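Local atomic coordinates of kappa-carrageenase (PDB entry 5OCQ), a protein that cleaves kappa-carrageenan internally, as a family GH16 glycoside hydrolase, at beta-1,4 linkages between D-galactose 4-sulfate and 3,6-anhydro-D-galactose. Residues 42-47 against 82-87; 118-123 against 139-144; 133-138 against 160-165. The protein carries 1 engineered substitution. One frame throughout, in Å; residues are numbered along the deposited sequence.

All three contacts lie in the GH16 catalytic jelly roll and border the cleft that holds the bound carrageenan oligosaccharide. Contact 2 is at its heart: Glu139, Asp141 and the engineered Asp144 are active-site positions. Contact 3 continues the same strand, 135-141, outward; the two touch directly, with Ser123 N 3.1 Å from Ser138 O in a probable hydrogen bond, and both reach the same anhydrogalactose. Contact 1 touches neither of the others, its nearest atoms being about 6 Å from those of contact 2 and about 11 Å from those of contact 3. It nevertheless meets contact 2 through the ligand: Trp43 borders the sulfate of the galactose that Trp120 underlies.

Contact 1. Residues 42-47 against 82-87; sequences VWSWKN and YPLYYT. With G4S (4-O-sulfo-beta-D-galactopyranose), chain C.
Ser44 and Thr87 pair in parallel where the short strand 43-45 runs beside the long strand 77-97 of the GH16 jelly roll. Ser44 N reaches Tyr86 O in a weak hydrogen bond of 3.4 Å, and the strand axes diverge by 40°; the parallel pairing continues through backbone bonds of Ser44 and Lys46 to Ser88, the next residue of the long strand. Leu84 points at the other strand with its two methyls set against the Val42 peptide, CD2 lying 3.7 Å from Val42 O and CD1 3.9 Å from Val42 C. CG anti to the carbonyl carbon (chi1 -61°) turns the branch that way. Replacing Leu84 with alanine removes both methyls, which would probably open a gap beside the Val42 carbonyl and leave that peptide without its apolar neighbour. Trp43 shares only its root with this contact: CB sits 3.3 Å from Tyr86 O, while the indole swings out toward the substrate. There the sulfate of the 4-sulfogalactose lies at its edge, near the ring plane, with O9 3.5 Å from Trp43 CH2. Another part of that indole's rim, NE1, lies over one face of Trp45, displaced toward its rim. At the far end Lys46 passes Thr87 at an angle, CD 4.0 Å from CG2. Both polar ends then go to one carboxylate, Lys46 NZ by a salt bridge and Thr87 OG1 by a hydrogen bond to Glu64. Where the strands part, a water spans the gap, donating to Val42 O at 2.7 Å and accepting from Tyr85 N at 2.9 Å.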
loop_
_atom_site.group_PDB
_atom_site.type_symbol
_atom_site.label_atom_id
_atom_site.label_comp_id
_atom_site.label_asym_id
_atom_site.label_seq_id
_atom_site.Cartn_x
_atom_site.Cartn_y
_atom_site.Cartn_z
ATOM N N VAL A 42 4.086 -12.134 6.065
ATOM C CA VAL A 42 4.041 -13.547 6.310
ATOM C C VAL A 42 3.450 -14.284 5.097
ATOM O O VAL A 42 2.863 -15.367 5.217
ATOM C CB VAL A 42 3.234 -13.854 7.600
ATOM C CG1 VAL A 42 4.022 -13.223 8.803
ATOM C CG2 VAL A 42 1.793 -13.432 7.533
ATOM N N TRP A 43 3.701 -13.746 3.912
ATOM C CA TRP A 43 3.253 -14.335 2.643
ATOM C C TRP A 43 4.412 -14.175 1.653
ATOM O O TRP A 43 5.348 -13.458 1.952
ATOM C CB TRP A 43 1.991 -13.685 2.108
ATOM C CG TRP A 43 2.088 -12.172 2.019
ATOM C CD1 TRP A 43 2.556 -11.447 0.945
ATOM C CD2 TRP A 43 1.871 -11.192 3.061
ATOM N NE1 TRP A 43 2.656 -10.123 1.275
ATOM C CE2 TRP A 43 2.121 -9.917 2.506
ATOM C CE3 TRP A 43 1.331 -11.244 4.382
ATOM C CZ2 TRP A 43 2.069 -8.728 3.281
ATOM C CZ3 TRP A 43 1.196 -10.048 5.090
ATOM C CH2 TRP A 43 1.526 -8.820 4.528
ATOM N N SER A 44 4.284 -14.782 0.468
ATOM C CA SER A 44 5.322 -14.560 -0.570
ATOM C C SER A 44 4.594 -14.110 -1.819
ATOM O O SER A 44 3.463 -14.623 -2.106
ATOM C CB SER A 44 6.155 -15.803 -0.852
ATOM O OG SER A 44 6.808 -16.186 0.352
ATOM N N TRP A 45 5.227 -13.239 -2.628
ATOM C CA TRP A 45 4.613 -12.762 -3.890
ATOM C C TRP A 45 4.825 -13.769 -4.990
ATOM O O TRP A 45 5.931 -14.299 -5.165
ATOM C CB TRP A 45 5.221 -11.439 -4.286
ATOM C CG TRP A 45 5.141 -10.359 -3.251
ATOM C CD1 TRP A 45 6.205 -9.678 -2.717
ATOM C CD2 TRP A 45 3.968 -9.794 -2.656
ATOM N NE1 TRP A 45 5.766 -8.718 -1.844
ATOM C CE2 TRP A 45 4.386 -8.727 -1.810
ATOM C CE3 TRP A 45 2.594 -10.016 -2.799
ATOM C CZ2 TRP A 45 3.459 -7.938 -1.070
ATOM C CZ3 TRP A 45 1.702 -9.271 -2.032
ATOM C CH2 TRP A 45 2.115 -8.225 -1.207
ATOM N N LYS A 46 3.807 -13.986 -5.811
ATOM C CA LYS A 46 3.983 -14.722 -7.074
ATOM C C LYS A 46 3.394 -13.932 -8.232
ATOM O O LYS A 46 2.271 -13.458 -8.171
ATOM C CB LYS A 46 3.287 -16.076 -7.051
ATOM C CG LYS A 46 3.852 -17.061 -5.982
ATOM C CD LYS A 46 3.102 -18.381 -5.922
ATOM C CE LYS A 46 3.166 -19.257 -7.120
ATOM N NZ LYS A 46 2.539 -20.572 -6.765
ATOM N N ASN A 47 4.141 -13.877 -9.351
ATOM C CA ASN A 47 3.684 -13.282 -10.578
ATOM C C ASN A 47 2.358 -13.881 -11.029
ATOM O O ASN A 47 1.492 -13.147 -11.529
ATOM C CB ASN A 47 4.788 -13.479 -11.645
ATOM C CG ASN A 47 4.370 -13.042 -13.019
ATOM O OD1 ASN A 47 4.471 -11.934 -13.373
ATOM N ND2 ASN A 47 3.772 -13.976 -13.727
ATOM N N TYR A 82 11.756 -21.024 6.656
ATOM C CA TYR A 82 10.635 -20.672 7.593
ATOM C C TYR A 82 9.330 -21.009 6.901
ATOM O O TYR A 82 9.033 -20.574 5.792
ATOM C CB TYR A 82 10.763 -19.249 7.946
ATOM C CG TYR A 82 9.903 -18.766 9.091
ATOM C CD1 TYR A 82 10.373 -18.814 10.371
ATOM C CD2 TYR A 82 8.643 -18.258 8.873
ATOM C CE1 TYR A 82 9.572 -18.337 11.440
ATOM C CE2 TYR A 82 7.809 -17.875 9.916
ATOM C CZ TYR A 82 8.292 -17.932 11.186
ATOM O OH TYR A 82 7.482 -17.410 12.210
ATOM N N PRO A 83 8.465 -21.813 7.521
ATOM C CA PRO A 83 7.200 -22.205 6.884
ATOM C C PRO A 83 6.195 -21.073 6.895
ATOM O O PRO A 83 6.020 -20.381 7.951
ATOM C CB PRO A 83 6.686 -23.422 7.689
ATOM C CG PRO A 83 7.471 -23.357 8.896
ATOM C CD PRO A 83 8.728 -22.555 8.785
ATOM N N LEU A 84 5.589 -20.862 5.740
ATOM C CA LEU A 84 4.502 -19.910 5.556
ATOM C C LEU A 84 3.342 -20.520 4.836
ATOM O O LEU A 84 3.486 -21.602 4.255
ATOM C CB LEU A 84 5.037 -18.636 4.831
ATOM C CG LEU A 84 6.132 -17.854 5.570
ATOM C CD1 LEU A 84 6.527 -16.699 4.624
ATOM C CD2 LEU A 84 5.598 -17.197 6.812
ATOM N N TYR A 85 2.187 -19.874 4.913
ATOM C CA TYR A 85 0.946 -20.533 4.542
ATOM C C TYR A 85 0.157 -19.877 3.437
ATOM O O TYR A 85 -0.806 -20.535 2.883
ATOM C CB TYR A 85 0.068 -20.719 5.816
ATOM C CG TYR A 85 0.881 -21.353 6.939
ATOM C CD1 TYR A 85 1.302 -22.686 6.884
ATOM C CD2 TYR A 85 1.263 -20.558 8.044
ATOM C CE1 TYR A 85 2.144 -23.196 7.908
ATOM C CE2 TYR A 85 2.070 -21.068 9.030
ATOM C CZ TYR A 85 2.474 -22.411 8.943
ATOM O OH TYR A 85 3.247 -22.886 10.018
ATOM N N TYR A 86 0.481 -18.647 3.003
ATOM C CA TYR A 86 -0.304 -17.920 2.004
ATOM C C TYR A 86 0.626 -17.250 0.957
ATOM O O TYR A 86 1.789 -16.887 1.267
ATOM C CB TYR A 86 -1.151 -16.834 2.611
ATOM C CG TYR A 86 -2.196 -17.383 3.582
ATOM C CD1 TYR A 86 -3.447 -17.746 3.117
ATOM C CD2 TYR A 86 -1.878 -17.535 4.922
ATOM C CE1 TYR A 86 -4.393 -18.294 4.040
ATOM C CE2 TYR A 86 -2.765 -18.118 5.811
ATOM C CZ TYR A 86 -4.018 -18.446 5.355
ATOM O OH TYR A 86 -4.981 -19.072 6.249
ATOM N N THR A 87 0.174 -17.210 -0.275
ATOM C CA THR A 87 0.842 -16.452 -1.284
ATOM C C THR A 87 -0.085 -15.320 -1.732
ATOM O O THR A 87 -1.289 -15.431 -1.607
ATOM C CB THR A 87 1.331 -17.297 -2.490
ATOM O OG1 THR A 87 0.203 -17.868 -3.202
ATOM C CG2 THR A 87 2.353 -18.326 -2.038
HETATM C C1 G4S C . 1.991 -0.325 6.043
HETATM C C2 G4S C . 3.254 -1.173 6.090
HETATM C C3 G4S C . 3.753 -1.630 4.702
HETATM C C4 G4S C . 2.541 -2.186 3.924
HETATM C C5 G4S C . 1.427 -1.123 3.858
HETATM C C6 G4S C . 0.256 -1.426 2.967
HETATM O O1 G4S C . 1.420 -0.321 7.385
HETATM O O2 G4S C . 4.352 -0.366 6.658
HETATM O O4 G4S C . 2.044 -3.269 4.738
HETATM O O5 G4S C . 0.942 -0.916 5.214
HETATM O O6 G4S C . -0.640 -2.388 3.555
HETATM S S G4S C . 2.088 -4.875 4.304
HETATM O O7 G4S C . 2.160 -4.948 2.819
HETATM O O8 G4S C . 3.320 -5.416 4.996
HETATM O O9 G4S C . 0.785 -5.363 4.794
HETATM O O HOH W 1 1.647 -17.440 6.384
#

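Contact 2. Residues 118-123 against 139-144; sequences AFWMYS and EIDVVD. Engineered in segment 139-144: Asp144 (natural residue Glu). With G4S (4-O-sulfo-beta-D-galactopyranose), chain C; 9RN (3,6-anhydro-alpha-D-galactopyranose), chain B.
The indole of Trp120 is met from the neighbouring strand by Glu139, with ring and carboxylate planes 47° apart and OE2 3.5 Å from Trp120 CE3. One face of the indole carries the 4-sulfogalactose, its C6 3.7 Å above the ring plane and displaced toward the rim, while Ala118 O lies in plane at an edge. The far end of the indole, CH2, rests over a face of Tyr122. On the other side of the sheet Phe119 takes Val142 CG2 over one face, 4.0 Å from the ring centroid, a CH-pi contact.

Strand 118-122 runs antiparallel to 139-141, bonded through Met121 and Ile140, and beyond a classic beta bulge it pairs with 143-144, where Phe119 N bonds Val143 O at 3.0 Å and Val143 N returns to Phe119 O. Val142 and Val143 both face Phe119. Glu139 and Asp141 share the sugar face by alternation; the extra residue at the bulge brings position 144 to that face too, as in the GH16 active-site strand with its beta bulge.

Glu139, the nucleophile, extends from CG anti to its N (chi1 176°) until OE2 is 3.0 Å from the sugar's C1, a position consistent with attack there. Its OE1 lies 2.9 Å from the sugar O2, whose proton has another acceptor within reach. Asp141 OD1 comes to 2.5 Å from Glu139 OE2. Asp144 is an engineered aspartate at the proton-donor position, natively glutamate; its OD1 accepts a bond from the sugar O6 at 2.6 Å and makes a salt bridge with Arg236.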
loop_
_atom_site.group_PDB
_atom_site.type_symbol
_atom_site.label_atom_id
_atom_site.label_comp_id
_atom_site.label_asym_id
_atom_site.label_seq_id
_atom_site.Cartn_x
_atom_site.Cartn_y
_atom_site.Cartn_z
ATOM N N ALA A 118 -4.505 -2.878 -0.656
ATOM C CA ALA A 118 -3.868 -1.583 -0.357
ATOM C C ALA A 118 -3.344 -0.910 -1.579
ATOM O O ALA A 118 -2.926 -1.538 -2.580
ATOM C CB ALA A 118 -2.725 -1.865 0.518
ATOM N N PHE A 119 -3.297 0.440 -1.518
ATOM C CA PHE A 119 -2.747 1.259 -2.602
ATOM C C PHE A 119 -1.852 2.249 -1.872
ATOM O O PHE A 119 -2.308 2.884 -0.900
ATOM C CB PHE A 119 -3.896 1.985 -3.366
ATOM C CG PHE A 119 -3.487 3.016 -4.401
ATOM C CD1 PHE A 119 -2.385 2.799 -5.295
ATOM C CD2 PHE A 119 -4.280 4.152 -4.623
ATOM C CE1 PHE A 119 -2.125 3.727 -6.260
ATOM C CE2 PHE A 119 -3.954 5.111 -5.575
ATOM C CZ PHE A 119 -2.885 4.900 -6.433
ATOM N N TRP A 120 -0.565 2.239 -2.147
ATOM C CA TRP A 120 0.456 2.839 -1.282
ATOM C C TRP A 120 1.737 3.087 -2.054
ATOM O O TRP A 120 1.809 2.717 -3.251
ATOM C CB TRP A 120 0.724 2.044 -0.011
ATOM C CG TRP A 120 1.198 0.619 -0.249
ATOM C CD1 TRP A 120 0.492 -0.368 -0.875
ATOM C CD2 TRP A 120 2.433 0.034 0.181
ATOM N NE1 TRP A 120 1.221 -1.572 -0.874
ATOM C CE2 TRP A 120 2.427 -1.337 -0.265
ATOM C CE3 TRP A 120 3.566 0.510 0.851
ATOM C CZ2 TRP A 120 3.501 -2.196 0.024
ATOM C CZ3 TRP A 120 4.587 -0.351 1.169
ATOM C CH2 TRP A 120 4.562 -1.675 0.718
ATOM N N MET A 121 2.669 3.817 -1.445
ATOM C CA MET A 121 3.955 4.087 -2.127
ATOM C C MET A 121 5.042 4.097 -1.045
ATOM O O MET A 121 4.797 4.530 0.107
ATOM C CB MET A 121 3.938 5.379 -2.963
ATOM C CG MET A 121 3.731 6.615 -2.136
ATOM S SD MET A 121 3.419 8.087 -3.169
ATOM C CE MET A 121 1.679 7.907 -3.354
ATOM N N TYR A 122 6.260 3.634 -1.396
ATOM C CA TYR A 122 7.343 3.509 -0.385
ATOM C C TYR A 122 8.684 3.639 -0.988
ATOM O O TYR A 122 8.899 3.257 -2.138
ATOM C CB TYR A 122 7.197 2.233 0.422
ATOM C CG TYR A 122 7.508 0.926 -0.312
ATOM C CD1 TYR A 122 6.729 0.452 -1.377
ATOM C CD2 TYR A 122 8.620 0.146 0.030
ATOM C CE1 TYR A 122 7.021 -0.770 -1.963
ATOM C CE2 TYR A 122 8.906 -1.121 -0.602
ATOM C CZ TYR A 122 8.108 -1.549 -1.609
ATOM O OH TYR A 122 8.405 -2.779 -2.174
ATOM N N SER A 123 9.668 4.058 -0.180
ATOM C CA SER A 123 11.035 4.171 -0.634
ATOM C C SER A 123 11.922 3.050 -0.165
ATOM O O SER A 123 11.494 2.204 0.581
ATOM C CB SER A 123 11.647 5.533 -0.090
ATOM O OG SER A 123 11.866 5.394 1.317
ATOM N N GLU A 139 6.865 6.421 3.548
ATOM C CA GLU A 139 5.722 5.633 3.066
ATOM C C GLU A 139 4.434 6.387 3.166
ATOM O O GLU A 139 4.096 6.883 4.215
ATOM C CB GLU A 139 5.646 4.254 3.780
ATOM C CG GLU A 139 4.484 3.435 3.442
ATOM C CD GLU A 139 4.318 2.177 4.239
ATOM O OE1 GLU A 139 5.300 1.681 4.870
ATOM O OE2 GLU A 139 3.177 1.632 4.148
ATOM N N ILE A 140 3.687 6.511 2.071
ATOM C CA ILE A 140 2.344 7.072 2.050
ATOM C C ILE A 140 1.342 5.970 1.702
ATOM O O ILE A 140 1.493 5.394 0.568
ATOM C CB ILE A 140 2.219 8.272 1.056
ATOM C CG1 ILE A 140 3.252 9.382 1.350
ATOM C CG2 ILE A 140 0.743 8.788 1.034
ATOM C CD1 ILE A 140 3.291 10.547 0.391
ATOM N N ASP A 141 0.375 5.673 2.567
ATOM C CA ASP A 141 -0.656 4.700 2.258
ATOM C C ASP A 141 -1.864 5.467 1.747
ATOM O O ASP A 141 -2.526 6.247 2.512
ATOM C CB ASP A 141 -1.026 3.884 3.462
ATOM C CG ASP A 141 0.111 3.010 3.981
ATOM O OD1 ASP A 141 1.198 2.887 3.289
ATOM O OD2 ASP A 141 -0.018 2.381 5.082
ATOM N N VAL A 142 -2.207 5.328 0.480
ATOM C CA VAL A 142 -3.402 5.995 -0.081
ATOM C C VAL A 142 -4.641 5.428 0.585
ATOM O O VAL A 142 -5.570 6.169 0.986
ATOM C CB VAL A 142 -3.529 5.887 -1.596
ATOM C CG1 VAL A 142 -4.693 6.758 -2.164
ATOM C CG2 VAL A 142 -2.223 6.221 -2.256
ATOM N N VAL A 143 -4.730 4.087 0.704
ATOM C CA VAL A 143 -5.839 3.382 1.421
ATOM C C VAL A 143 -5.397 2.027 1.832
ATOM O O VAL A 143 -4.679 1.353 1.028
ATOM C CB VAL A 143 -7.137 3.303 0.694
ATOM C CG1 VAL A 143 -7.067 2.426 -0.624
ATOM C CG2 VAL A 143 -8.276 2.794 1.556
ATOM N N ASP A 144 -5.698 1.624 3.083
ATOM C CA ASP A 144 -5.769 0.195 3.442
ATOM C C ASP A 144 -7.183 -0.209 3.733
ATOM O O ASP A 144 -7.820 0.413 4.620
ATOM C CB ASP A 144 -4.952 -0.133 4.697
ATOM C CG ASP A 144 -3.411 -0.308 4.448
ATOM O OD1 ASP A 144 -2.971 -1.525 4.153
ATOM O OD2 ASP A 144 -2.739 0.669 4.802
HETATM C C1 G4S C . 1.991 -0.325 6.043
HETATM C C2 G4S C . 3.254 -1.173 6.090
HETATM C C3 G4S C . 3.753 -1.630 4.702
HETATM C C4 G4S C . 2.541 -2.186 3.924
HETATM C C5 G4S C . 1.427 -1.123 3.858
HETATM C C6 G4S C . 0.256 -1.426 2.967
HETATM O O1 G4S C . 1.420 -0.321 7.385
HETATM O O2 G4S C . 4.352 -0.366 6.658
HETATM O O4 G4S C . 2.044 -3.269 4.738
HETATM O O5 G4S C . 0.942 -0.916 5.214
HETATM O O6 G4S C . -0.640 -2.388 3.555
HETATM S S G4S C . 2.088 -4.875 4.304
HETATM O O7 G4S C . 2.160 -4.948 2.819
HETATM O O8 G4S C . 3.320 -5.416 4.996
HETATM O O9 G4S C . 0.785 -5.363 4.794
HETATM C C2 9RN B . 6.629 -3.812 4.059
HETATM C C4 9RN B . 8.677 -3.025 5.235
HETATM C C5 9RN B . 8.181 -1.634 4.935
HETATM C C6 9RN B . 8.594 -1.510 3.485
HETATM O O5 9RN B . 6.730 -1.633 5.092
HETATM O O3 9RN B . 8.486 -2.830 2.959
HETATM C C3 9RN B . 8.138 -3.729 4.004
HETATM O O2 9RN B . 6.246 -4.772 5.119
HETATM C C1 9RN B . 5.973 -2.462 4.232
HETATM O O1 9RN B . 4.736 -2.607 4.896
#

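Contact 3. Residues 133-138 against 160-165. With 9RN (3,6-anhydro-alpha-D-galactopyranose), chain B.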
loop_
_atom_site.group_PDB
_atom_site.type_symbol
_atom_site.label_atom_id
_atom_site.label_comp_id
_atom_site.label_asym_id
_atom_site.label_seq_id
_atom_site.Cartn_x
_atom_site.Cartn_y
_atom_site.Cartn_z
ATOM N N GLY A 133 17.256 14.617 12.453
ATOM C CA GLY A 133 16.231 15.016 11.514
ATOM C C GLY A 133 16.320 14.276 10.171
ATOM O O GLY A 133 15.506 14.570 9.304
ATOM N N ASP A 134 17.341 13.412 9.964
ATOM C CA ASP A 134 17.483 12.685 8.675
ATOM C C ASP A 134 16.305 11.704 8.560
ATOM O O ASP A 134 15.966 11.059 9.502
ATOM C CB ASP A 134 18.789 11.857 8.592
ATOM C CG ASP A 134 20.037 12.680 8.101
ATOM O OD1 ASP A 134 19.915 13.867 7.741
ATOM O OD2 ASP A 134 21.182 12.117 8.071
ATOM N N VAL A 135 15.719 11.591 7.376
ATOM C CA VAL A 135 14.631 10.671 7.185
ATOM C C VAL A 135 15.167 9.440 6.418
ATOM O O VAL A 135 15.687 9.615 5.308
ATOM C CB VAL A 135 13.489 11.335 6.366
ATOM C CG1 VAL A 135 12.410 10.307 5.990
ATOM C CG2 VAL A 135 12.842 12.513 7.162
ATOM N N GLN A 136 15.088 8.239 6.978
ATOM C CA GLN A 136 15.721 7.107 6.344
ATOM C C GLN A 136 14.680 6.307 5.435
ATOM O O GLN A 136 15.123 5.523 4.591
ATOM C CB GLN A 136 16.206 6.137 7.364
ATOM C CG GLN A 136 17.230 6.701 8.265
ATOM C CD GLN A 136 17.833 5.609 9.148
ATOM O OE1 GLN A 136 17.310 4.486 9.343
ATOM N NE2 GLN A 136 18.967 5.978 9.757
ATOM N N TYR A 137 13.389 6.629 5.616
ATOM C CA TYR A 137 12.252 5.824 4.930
ATOM C C TYR A 137 11.018 6.660 4.900
ATOM O O TYR A 137 10.675 7.283 5.946
ATOM C CB TYR A 137 11.993 4.538 5.683
ATOM C CG TYR A 137 10.818 3.728 5.180
ATOM C CD1 TYR A 137 10.896 3.106 3.967
ATOM C CD2 TYR A 137 9.692 3.555 5.943
ATOM C CE1 TYR A 137 9.841 2.361 3.478
ATOM C CE2 TYR A 137 8.591 2.828 5.482
ATOM C CZ TYR A 137 8.693 2.198 4.230
ATOM O OH TYR A 137 7.627 1.450 3.766
ATOM N N SER A 138 10.334 6.726 3.740
ATOM C CA SER A 138 9.069 7.425 3.589
ATOM C C SER A 138 8.040 6.488 2.953
ATOM O O SER A 138 8.371 5.786 2.005
ATOM C CB SER A 138 9.191 8.655 2.580
ATOM O OG SER A 138 10.111 9.669 3.064
ATOM N N ASN A 160 7.212 6.329 8.553
ATOM C CA ASN A 160 8.541 6.858 8.238
ATOM C C ASN A 160 9.547 6.415 9.300
ATOM O O ASN A 160 9.113 6.034 10.386
ATOM C CB ASN A 160 8.541 8.395 8.108
ATOM C CG ASN A 160 7.983 9.105 9.413
ATOM O OD1 ASN A 160 6.804 9.066 9.728
ATOM N ND2 ASN A 160 8.870 9.769 10.097
ATOM N N ILE A 161 10.807 6.479 8.958
ATOM C CA ILE A 161 11.867 6.392 9.969
ATOM C C ILE A 161 12.579 7.738 9.983
ATOM O O ILE A 161 13.063 8.190 8.952
ATOM C CB ILE A 161 12.805 5.266 9.629
ATOM C CG1 ILE A 161 12.113 3.896 9.589
ATOM C CG2 ILE A 161 14.013 5.265 10.604
ATOM C CD1 ILE A 161 12.991 2.806 8.996
ATOM N N VAL A 162 12.772 8.360 11.162
ATOM C CA VAL A 162 13.467 9.633 11.200
ATOM C C VAL A 162 14.409 9.594 12.454
ATOM O O VAL A 162 14.093 8.920 13.410
ATOM C CB VAL A 162 12.496 10.812 11.320
ATOM C CG1 VAL A 162 11.611 10.706 12.562
ATOM C CG2 VAL A 162 13.202 12.164 11.238
ATOM N N VAL A 163 15.528 10.285 12.353
ATOM C CA VAL A 163 16.548 10.257 13.447
ATOM C C VAL A 163 16.101 11.334 14.471
ATOM O O VAL A 163 16.003 12.498 14.107
ATOM C CB VAL A 163 17.943 10.539 12.883
ATOM C CG1 VAL A 163 18.967 10.668 14.038
ATOM C CG2 VAL A 163 18.379 9.406 11.987
ATOM N N LYS A 164 15.784 10.877 15.674
ATOM C CA LYS A 164 15.351 11.704 16.817
ATOM C C LYS A 164 16.215 11.361 18.071
ATOM O O LYS A 164 16.377 10.167 18.456
ATOM C CB LYS A 164 13.908 11.417 17.125
ATOM C CG LYS A 164 12.945 12.113 16.213
ATOM C CD LYS A 164 11.589 11.519 16.423
ATOM C CE LYS A 164 10.598 12.318 15.634
ATOM N NZ LYS A 164 9.303 12.043 16.247
ATOM N N ASN A 165 16.769 12.397 18.695
ATOM C CA ASN A 165 17.713 12.204 19.829
ATOM C C ASN A 165 18.828 11.238 19.458
ATOM O O ASN A 165 19.125 10.312 20.213
ATOM C CB ASN A 165 16.968 11.681 21.086
ATOM C CG ASN A 165 15.858 12.599 21.536
ATOM O OD1 ASN A 165 15.948 13.805 21.367
ATOM N ND2 ASN A 165 14.815 12.035 22.120
HETATM C C2 9RN B . 6.629 -3.812 4.059
HETATM C C4 9RN B . 8.677 -3.025 5.235
HETATM C C5 9RN B . 8.181 -1.634 4.935
HETATM C C6 9RN B . 8.594 -1.510 3.485
HETATM O O5 9RN B . 6.730 -1.633 5.092
HETATM O O3 9RN B . 8.486 -2.830 2.959
HETATM C C3 9RN B . 8.138 -3.729 4.004
HETATM O O2 9RN B . 6.246 -4.772 5.119
HETATM C C1 9RN B . 5.973 -2.462 4.232
HETATM O O1 9RN B . 4.736 -2.607 4.896
#
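The antiparallel pair 135-138 and 160-164 is the outer part of the GH16 jelly-roll strands 135-141 and 153-164, whose inner stretch borders the carrageenan cleft. Four backbone hydrogen bonds hold it. Gly133 N bonds Val163 O and Val163 N bonds Asp134 O, both at 3.0 Å; farther in, Gln136 N reaches Ile161 O at 2.8 Å and Ile161 N reaches Tyr137 O at 3.1 Å. The last two bonds reveal the beta bulge: Gln136 and Tyr137 both stand opposite Ile161, and the register slips by one after the Val135-Val162 pair.

Ile161 lies against both bulge residues, its branches divided between them. CD1 packs 3.9 Å from Tyr137 CB, and CG2 comes 3.6 Å from Gln136 OE1 as the two side chains pass at an angle. Gln136 NE2 ends beyond the pair, on Leu129 O. On the sheet face of Val135 and Val162 the contact is lighter, a CG2 to CG2 approach of 4.1 Å; Val162 CG2 also leans on Asp134 O.

Tyr137 is the residue that carries this contact into the pocket. With CG opposite the backbone N (chi1 175°), the ring runs out toward the cleft, where it meets Trp170 with the two planes about 55° apart, and its OH lies 3.1 Å from C6 of the anhydrogalactose. The same hydroxyl is hydrogen-bonded to Glu139 OE1, which makes Tyr137 a second-shell partner of the nucleophile as well as a wall of the sugar site. Tyr137 N, at the bulge, is buried and has no partner in the model. The Tyr137 hydroxyl holds one oxygen of the Glu139 carboxylate, which would probably restrict that group's rotation.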